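Local coordinates for protein alcohol dehydrogenase, zinc-containing (Thermotoga maritima, PDB 1VJ0) that probably works as an alcohol dehydrogenase-type oxidoreductase and holds two zinc ions in each chain, at residues Arg248-Ser251 with Val252-Arg256; Pro307-Val310 with Tyr311-Leu314; Ser337-Ser340 with Arg341-Leu345. All coordinates share one frame; numbering follows the deposited sequence.

In the fold
All three contacts are local junctions leading into a short or longer helix, and none touches another. Contact 1 lies at the surface, where the chain leaves strand 243-246, outermost in the parallel sheet, and enters helix 252-262; its chemistry is almost wholly polar, a capping box plus arginine hydrogen bonds to Thr250. Contact 2, about 21 Å away centre to centre, is partly buried against the second subunit and relies on aromatic and aliphatic packing. Helix 280-287 ties the two together, since Arg255 and Trp313 both reach it. Contact 3, partly buried and much closer to the centre of the chain, links two helices through a carbonyl that accepts two hydrogen bonds, beside helices 170-188 and 206-217.

Contact 1. Residues Arg248-Ser251 with Val252-Arg256; sequences RETS and VEERR
Ser251 and Glu254 trade hydrogen bonds in a capping box at the start of helix 252-262. Ser251 OG accepts from Glu254 N at 3.0 Å in a nearly straight bond (169°); with OG set between the backbone N and the carbonyl carbon (chi1 69°), the hydroxyl faces that N-H. In return Ser251 N donates to Glu254 OE1, also at 3.0 Å, meeting the anti side of the carboxylate and somewhat out of its plane. The extended Glu254 chain brings that oxygen to 3.2 Å from Thr250 CA. A second grip comes from Arg255: NH1 gives a good bond to Thr250 OG1 (2.9 Å), which lies in the guanidinium plane, and only a weak one to Thr250 O. Thr250 OG1 is also hydrogen-bonded to Asn246 O, and Arg255 NE forms a salt bridge with Glu283 OE2. Replacing Arg255 by an alanine would probably deprive Thr250 OG1 of this helix donor and leave Glu283 without this cationic mate. Arg255 N donates to Ser251 O at 3.1 Å. Farther out, Val252 CA lies over one guanidinium face, and the bent Glu253 chain brings OE1 within 3.5 Å of Ser251 CB. The contact thus shapes a surface turn between strand 243-246, an outermost strand of the parallel sheet, and helix 252-262, which Arg255 joins to neighbouring helix 280-287.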
loop_
_atom_site.group_PDB
_atom_site.type_symbol
_atom_site.label_atom_id
_atom_site.label_comp_id
_atom_site.label_asym_id
_atom_site.label_seq_id
_atom_site.Cartn_x
_atom_site.Cartn_y
_atom_site.Cartn_z
ATOM N N ARG A 248 16.841 -11.172 -31.372
ATOM C CA ARG A 248 17.159 -11.361 -32.764
ATOM C C ARG A 248 17.460 -12.833 -33.085
ATOM O O ARG A 248 17.504 -13.197 -34.267
ATOM C CB ARG A 248 18.334 -10.472 -33.206
ATOM C CG ARG A 248 18.054 -8.994 -32.977
ATOM C CD ARG A 248 19.135 -8.020 -33.552
ATOM N N GLU A 249 17.646 -13.698 -32.074
ATOM C CA GLU A 249 18.120 -15.063 -32.360
ATOM C C GLU A 249 17.195 -16.167 -31.843
ATOM O O GLU A 249 17.555 -17.345 -31.899
ATOM C CB GLU A 249 19.514 -15.298 -31.776
ATOM C CG GLU A 249 20.546 -14.273 -32.169
ATOM C CD GLU A 249 20.883 -14.323 -33.616
ATOM O OE1 GLU A 249 20.876 -15.432 -34.203
ATOM O OE2 GLU A 249 21.174 -13.237 -34.179
ATOM N N THR A 250 16.046 -15.753 -31.344
ATOM C CA THR A 250 15.010 -16.616 -30.809
ATOM C C THR A 250 13.656 -16.129 -31.339
ATOM O O THR A 250 13.523 -14.959 -31.700
ATOM C CB THR A 250 14.942 -16.537 -29.240
ATOM O OG1 THR A 250 14.855 -15.199 -28.765
ATOM C CG2 THR A 250 16.176 -17.040 -28.578
ATOM N N SER A 251 12.647 -16.998 -31.332
ATOM C CA SER A 251 11.277 -16.554 -31.562
ATOM C C SER A 251 10.622 -16.068 -30.271
ATOM O O SER A 251 11.035 -16.396 -29.156
ATOM C CB SER A 251 10.448 -17.704 -32.145
ATOM O OG SER A 251 10.251 -18.714 -31.168
ATOM N N VAL A 252 9.576 -15.264 -30.428
ATOM C CA VAL A 252 8.760 -14.835 -29.323
ATOM C C VAL A 252 8.273 -16.078 -28.541
ATOM O O VAL A 252 8.252 -16.081 -27.310
ATOM C CB VAL A 252 7.521 -14.034 -29.843
ATOM C CG1 VAL A 252 6.574 -13.735 -28.719
ATOM C CG2 VAL A 252 7.959 -12.745 -30.506
ATOM N N GLU A 253 7.907 -17.133 -29.270
ATOM C CA GLU A 253 7.383 -18.346 -28.628
ATOM C C GLU A 253 8.442 -19.026 -27.729
ATOM O O GLU A 253 8.114 -19.440 -26.597
ATOM C CB GLU A 253 6.800 -19.337 -29.640
ATOM C CG GLU A 253 5.600 -18.764 -30.406
ATOM C CD GLU A 253 5.945 -18.188 -31.801
ATOM O OE1 GLU A 253 6.998 -17.507 -32.002
ATOM O OE2 GLU A 253 5.124 -18.423 -32.741
ATOM N N GLU A 254 9.688 -19.143 -28.254
ATOM C CA GLU A 254 10.834 -19.653 -27.468
ATOM C C GLU A 254 11.094 -18.862 -26.210
ATOM O O GLU A 254 11.363 -19.435 -25.161
ATOM C CB GLU A 254 12.118 -19.635 -28.293
ATOM C CG GLU A 254 12.115 -20.684 -29.343
ATOM C CD GLU A 254 13.374 -20.674 -30.188
ATOM O OE1 GLU A 254 13.871 -19.603 -30.559
ATOM O OE2 GLU A 254 13.861 -21.758 -30.436
ATOM N N ARG A 255 11.004 -17.526 -26.297
ATOM C CA ARG A 255 11.269 -16.716 -25.125
ATOM C C ARG A 255 10.150 -16.879 -24.088
ATOM O O ARG A 255 10.386 -16.865 -22.885
ATOM C CB ARG A 255 11.408 -15.273 -25.516
ATOM C CG ARG A 255 12.650 -15.071 -26.390
ATOM C CD ARG A 255 12.999 -13.623 -26.529
ATOM N NE ARG A 255 12.031 -12.806 -27.277
ATOM C CZ ARG A 255 11.941 -12.732 -28.610
ATOM N NH1 ARG A 255 12.653 -13.505 -29.401
ATOM N NH2 ARG A 255 11.061 -11.896 -29.188
ATOM N N ARG A 256 8.929 -17.022 -24.562
ATOM C CA ARG A 256 7.830 -17.204 -23.655
ATOM C C ARG A 256 7.938 -18.550 -22.931
ATOM O O ARG A 256 7.742 -18.621 -21.713
ATOM C CB ARG A 256 6.543 -17.104 -24.407
ATOM C CG ARG A 256 5.357 -17.110 -23.536
ATOM C CD ARG A 256 4.084 -16.934 -24.298
ATOM N NE ARG A 256 3.039 -17.630 -23.567
ATOM C CZ ARG A 256 1.756 -17.262 -23.528
ATOM N NH1 ARG A 256 1.325 -16.187 -24.204
ATOM N NH2 ARG A 256 0.893 -17.983 -22.807
#

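Contact 2. Residues Pro307-Val310 with Tyr311-Leu314; sequences PFKV and YEWL
Trp313 folds its indole back against Lys309 and Phe308. Its CB rests 3.2 Å from Lys309 O, the carbonyl that accepts from Trp313 N at 2.9 Å; CB also approaches Phe308 CZ. With CG anti to its own carbonyl carbon (chi1 -60°), the ring runs back along the strand. Lys309 CB sits over the indole face at CD2 and CE2, the atoms shared by both rings, and makes a CH-pi contact 3.9 Å from the centroid of the five-membered ring. NE1 donates to Glu286 OE2, so this buried N-H is satisfied from helix 280-287. CZ2 lies 3.8 Å from Lys309 CD, the extended lysine chain continuing across the indole. At the indole edge, Trp313 CE3 stands over the centre of the Phe308 ring, 3.8 Å from Phe308 CD2, and the Trp313 and Phe308 rings pair edge-to-face with planes at 82°. Trp313 CZ3, near the far end, comes to 3.6 Å from Pro307 O. Leu314 CG meets the edge of the Phe308 ring at CE1, 3.9 Å away. Leu282 backs both Trp313 and Pro307. Phe308 also meets Phe308 of the second subunit, and its strand pairs antiparallel with one of that chain. A sheet continued across a dimer interface in this way is characteristic of the coenzyme-binding domains of medium-chain dehydrogenases, and this strand-to-helix junction lies directly at it.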
loop_
_atom_site.group_PDB
_atom_site.type_symbol
_atom_site.label_atom_id
_atom_site.label_comp_id
_atom_site.label_asym_id
_atom_site.label_seq_id
_atom_site.Cartn_x
_atom_site.Cartn_y
_atom_site.Cartn_z
ATOM N N PRO A 307 -1.076 -1.978 -31.410
ATOM C CA PRO A 307 -2.340 -2.709 -31.306
ATOM C C PRO A 307 -2.427 -3.422 -29.964
ATOM O O PRO A 307 -1.743 -4.411 -29.727
ATOM C CB PRO A 307 -2.301 -3.701 -32.495
ATOM C CG PRO A 307 -0.868 -3.781 -32.905
ATOM C CD PRO A 307 -0.137 -2.601 -32.368
ATOM N N PHE A 308 -3.218 -2.859 -29.061
ATOM C CA PHE A 308 -3.308 -3.380 -27.717
ATOM C C PHE A 308 -4.542 -4.219 -27.547
ATOM O O PHE A 308 -5.635 -3.768 -27.846
ATOM C CB PHE A 308 -3.360 -2.223 -26.740
ATOM C CG PHE A 308 -3.098 -2.624 -25.327
ATOM C CD1 PHE A 308 -4.137 -3.080 -24.521
ATOM C CD2 PHE A 308 -1.840 -2.504 -24.793
ATOM C CE1 PHE A 308 -3.910 -3.424 -23.214
ATOM C CE2 PHE A 308 -1.597 -2.842 -23.486
ATOM C CZ PHE A 308 -2.661 -3.329 -22.678
ATOM N N LYS A 309 -4.352 -5.448 -27.038
ATOM C CA LYS A 309 -5.443 -6.367 -26.800
ATOM C C LYS A 309 -5.974 -6.195 -25.368
ATOM O O LYS A 309 -5.444 -6.754 -24.412
ATOM C CB LYS A 309 -4.963 -7.797 -26.974
ATOM C CG LYS A 309 -4.484 -8.109 -28.362
ATOM C CD LYS A 309 -4.168 -9.572 -28.520
ATOM C CE LYS A 309 -3.609 -9.765 -29.953
ATOM N NZ LYS A 309 -3.202 -11.180 -30.209
ATOM N N VAL A 310 -7.048 -5.437 -25.249
ATOM C CA VAL A 310 -7.542 -5.056 -23.941
ATOM C C VAL A 310 -8.034 -6.243 -23.113
ATOM O O VAL A 310 -7.741 -6.319 -21.939
ATOM C CB VAL A 310 -8.650 -4.018 -24.050
ATOM C CG1 VAL A 310 -9.264 -3.714 -22.659
ATOM C CG2 VAL A 310 -8.102 -2.773 -24.754
ATOM N N TYR A 311 -8.826 -7.137 -23.685
ATOM C CA TYR A 311 -9.328 -8.251 -22.899
ATOM C C TYR A 311 -8.218 -9.182 -22.404
ATOM O O TYR A 311 -8.145 -9.500 -21.207
ATOM C CB TYR A 311 -10.334 -9.061 -23.696
ATOM C CG TYR A 311 -10.922 -10.204 -22.938
ATOM C CD1 TYR A 311 -11.838 -9.966 -21.931
ATOM C CD2 TYR A 311 -10.606 -11.533 -23.255
ATOM C CE1 TYR A 311 -12.426 -10.993 -21.240
ATOM C CE2 TYR A 311 -11.203 -12.600 -22.545
ATOM C CZ TYR A 311 -12.111 -12.293 -21.531
ATOM O OH TYR A 311 -12.764 -13.254 -20.781
ATOM N N GLU A 312 -7.383 -9.607 -23.353
ATOM C CA GLU A 312 -6.350 -10.603 -23.139
ATOM C C GLU A 312 -5.226 -10.086 -22.300
ATOM O O GLU A 312 -4.690 -10.819 -21.485
ATOM C CB GLU A 312 -5.748 -11.044 -24.492
ATOM C CG GLU A 312 -6.727 -11.758 -25.387
ATOM C CD GLU A 312 -7.448 -10.864 -26.375
ATOM O OE1 GLU A 312 -7.598 -9.643 -26.195
ATOM O OE2 GLU A 312 -7.856 -11.396 -27.411
ATOM N N TRP A 313 -4.841 -8.824 -22.496
ATOM C CA TRP A 313 -3.682 -8.285 -21.790
ATOM C C TRP A 313 -3.973 -7.521 -20.532
ATOM O O TRP A 313 -3.104 -7.475 -19.691
ATOM C CB TRP A 313 -2.820 -7.401 -22.688
ATOM C CG TRP A 313 -2.327 -8.129 -23.831
ATOM C CD1 TRP A 313 -2.338 -9.478 -24.010
ATOM C CD2 TRP A 313 -1.738 -7.570 -25.010
ATOM N NE1 TRP A 313 -1.795 -9.783 -25.229
ATOM C CE2 TRP A 313 -1.426 -8.630 -25.862
ATOM C CE3 TRP A 313 -1.423 -6.274 -25.418
ATOM C CZ2 TRP A 313 -0.843 -8.451 -27.115
ATOM C CZ3 TRP A 313 -0.840 -6.106 -26.704
ATOM C CH2 TRP A 313 -0.558 -7.185 -27.497
ATOM N N LEU A 314 -5.150 -6.897 -20.429
ATOM C CA LEU A 314 -5.528 -6.189 -19.212
ATOM C C LEU A 314 -6.547 -6.909 -18.382
ATOM O O LEU A 314 -6.238 -7.253 -17.268
ATOM C CB LEU A 314 -6.103 -4.814 -19.482
ATOM C CG LEU A 314 -5.173 -3.640 -19.522
ATOM C CD1 LEU A 314 -6.019 -2.397 -19.947
ATOM C CD2 LEU A 314 -4.445 -3.394 -18.234
#

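Contact 3. Residues Ser337-Ser340 with Arg341-Leu345; sequences SITS and RNYQL
Residues Ser337-Ser340 meet Arg341-Tyr343 in a helix-to-helix turn, where the chain leaves helix 329-340 and starts helix 343-346. Ile338 O is held by two donors from opposite faces of its plane: Arg341 N at 3.1 Å and Asn342 ND2 at 2.8 Å, the latter fairly straight (162°) and close to the amide plane. Asn342 CG, anti to its own carbonyl carbon (chi1 -69°), lets the amide lie alongside Ile338 pointing the same way. Thr339 O takes Asn342 N at 2.7 Å, from above the carbonyl plane. Ser340 OG donates back to Ser337 O at 2.7 Å. Across the bend the Tyr343 ring lays one face over Ser340 CA, a CH-pi contact 3.8 Å from the centroid, while its OH is hydrogen-bonded to Asp168. A water donates to Ser340 O and accepts from Tyr343 N, which has a poor angle to Thr339 O. Thr339 lies about 11 Å, side chain to side chain, from the zinc ligands Cys178 and Glu78. Ser337 OG is hydrogen-bonded to Glu221 of the third subunit. Around the turn, Tyr343 packs on helix 170-188, Asn342 on helix 206-217, and Thr339 and Ile338 on both.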
loop_
_atom_site.group_PDB
_atom_site.type_symbol
_atom_site.label_atom_id
_atom_site.label_comp_id
_atom_site.label_asym_id
_atom_site.label_seq_id
_atom_site.Cartn_x
_atom_site.Cartn_y
_atom_site.Cartn_z
ATOM N N SER A 337 21.903 5.141 -2.759
ATOM C CA SER A 337 22.235 4.051 -1.795
ATOM C C SER A 337 22.509 2.710 -2.494
ATOM O O SER A 337 23.529 2.050 -2.220
ATOM C CB SER A 337 21.160 3.922 -0.702
ATOM O OG SER A 337 21.444 2.829 0.180
ATOM N N ILE A 338 21.622 2.309 -3.404
ATOM C CA ILE A 338 21.835 1.046 -4.137
ATOM C C ILE A 338 23.125 1.098 -4.949
ATOM O O ILE A 338 23.934 0.157 -4.962
ATOM C CB ILE A 338 20.633 0.733 -5.030
ATOM C CG1 ILE A 338 19.417 0.364 -4.172
ATOM C CG2 ILE A 338 20.920 -0.437 -5.967
ATOM C CD1 ILE A 338 18.068 0.441 -5.003
ATOM N N THR A 339 23.308 2.212 -5.642
ATOM C CA THR A 339 24.451 2.391 -6.505
ATOM C C THR A 339 25.769 2.236 -5.701
ATOM O O THR A 339 26.710 1.575 -6.140
ATOM C CB THR A 339 24.351 3.733 -7.225
ATOM O OG1 THR A 339 23.228 3.718 -8.116
ATOM C CG2 THR A 339 25.567 3.955 -8.124
ATOM N N SER A 340 25.783 2.812 -4.498
ATOM C CA SER A 340 26.960 2.865 -3.645
ATOM C C SER A 340 27.404 1.470 -3.183
ATOM O O SER A 340 28.557 1.291 -2.846
ATOM C CB SER A 340 26.686 3.767 -2.441
ATOM O OG SER A 340 25.875 3.059 -1.511
ATOM N N ARG A 341 26.497 0.498 -3.171
ATOM C CA ARG A 341 26.867 -0.882 -2.918
ATOM C C ARG A 341 27.227 -1.641 -4.191
ATOM O O ARG A 341 27.487 -2.819 -4.126
ATOM C CB ARG A 341 25.761 -1.628 -2.218
ATOM C CG ARG A 341 25.338 -1.044 -0.862
ATOM C CD ARG A 341 24.243 -1.879 -0.161
ATOM N NE ARG A 341 22.882 -1.641 -0.689
ATOM C CZ ARG A 341 22.090 -2.573 -1.259
ATOM N NH1 ARG A 341 22.490 -3.844 -1.452
ATOM N NH2 ARG A 341 20.877 -2.195 -1.685
ATOM N N ASN A 342 27.220 -0.990 -5.350
ATOM C CA ASN A 342 27.434 -1.717 -6.603
ATOM C C ASN A 342 28.333 -0.971 -7.576
ATOM O O ASN A 342 28.238 -1.148 -8.826
ATOM C CB ASN A 342 26.067 -1.967 -7.225
ATOM C CG ASN A 342 25.243 -2.963 -6.451
ATOM O OD1 ASN A 342 25.450 -4.147 -6.577
ATOM N ND2 ASN A 342 24.253 -2.483 -5.719
ATOM N N TYR A 343 29.221 -0.147 -7.037
ATOM C CA TYR A 343 30.120 0.640 -7.892
ATOM C C TYR A 343 30.923 -0.206 -8.875
ATOM O O TYR A 343 31.049 0.148 -10.033
ATOM C CB TYR A 343 31.120 1.476 -7.053
ATOM C CG TYR A 343 30.510 2.691 -6.373
ATOM C CD1 TYR A 343 29.691 3.563 -7.080
ATOM C CD2 TYR A 343 30.795 2.992 -5.042
ATOM C CE1 TYR A 343 29.118 4.687 -6.485
ATOM C CE2 TYR A 343 30.218 4.127 -4.423
ATOM C CZ TYR A 343 29.392 4.979 -5.166
ATOM O OH TYR A 343 28.795 6.107 -4.624
ATOM N N GLN A 344 31.502 -1.296 -8.426
ATOM C CA GLN A 344 32.325 -2.084 -9.320
ATOM C C GLN A 344 31.530 -2.734 -10.472
ATOM O O GLN A 344 32.016 -2.806 -11.600
ATOM C CB GLN A 344 33.098 -3.139 -8.541
ATOM C CG GLN A 344 34.325 -2.586 -7.783
ATOM C CD GLN A 344 34.998 -3.665 -6.934
ATOM O OE1 GLN A 344 36.117 -4.104 -7.257
ATOM N NE2 GLN A 344 34.288 -4.146 -5.877
ATOM N N LEU A 345 30.330 -3.220 -10.199
ATOM C CA LEU A 345 29.460 -3.721 -11.272
ATOM C C LEU A 345 29.038 -2.601 -12.188
ATOM O O LEU A 345 29.174 -2.716 -13.384
ATOM C CB LEU A 345 28.231 -4.441 -10.693
ATOM C CG LEU A 345 28.661 -5.723 -9.940
ATOM C CD1 LEU A 345 27.385 -6.364 -9.472
ATOM C CD2 LEU A 345 29.457 -6.656 -10.758
HETATM O O HOH W 1 30.306 -0.425 -4.022
#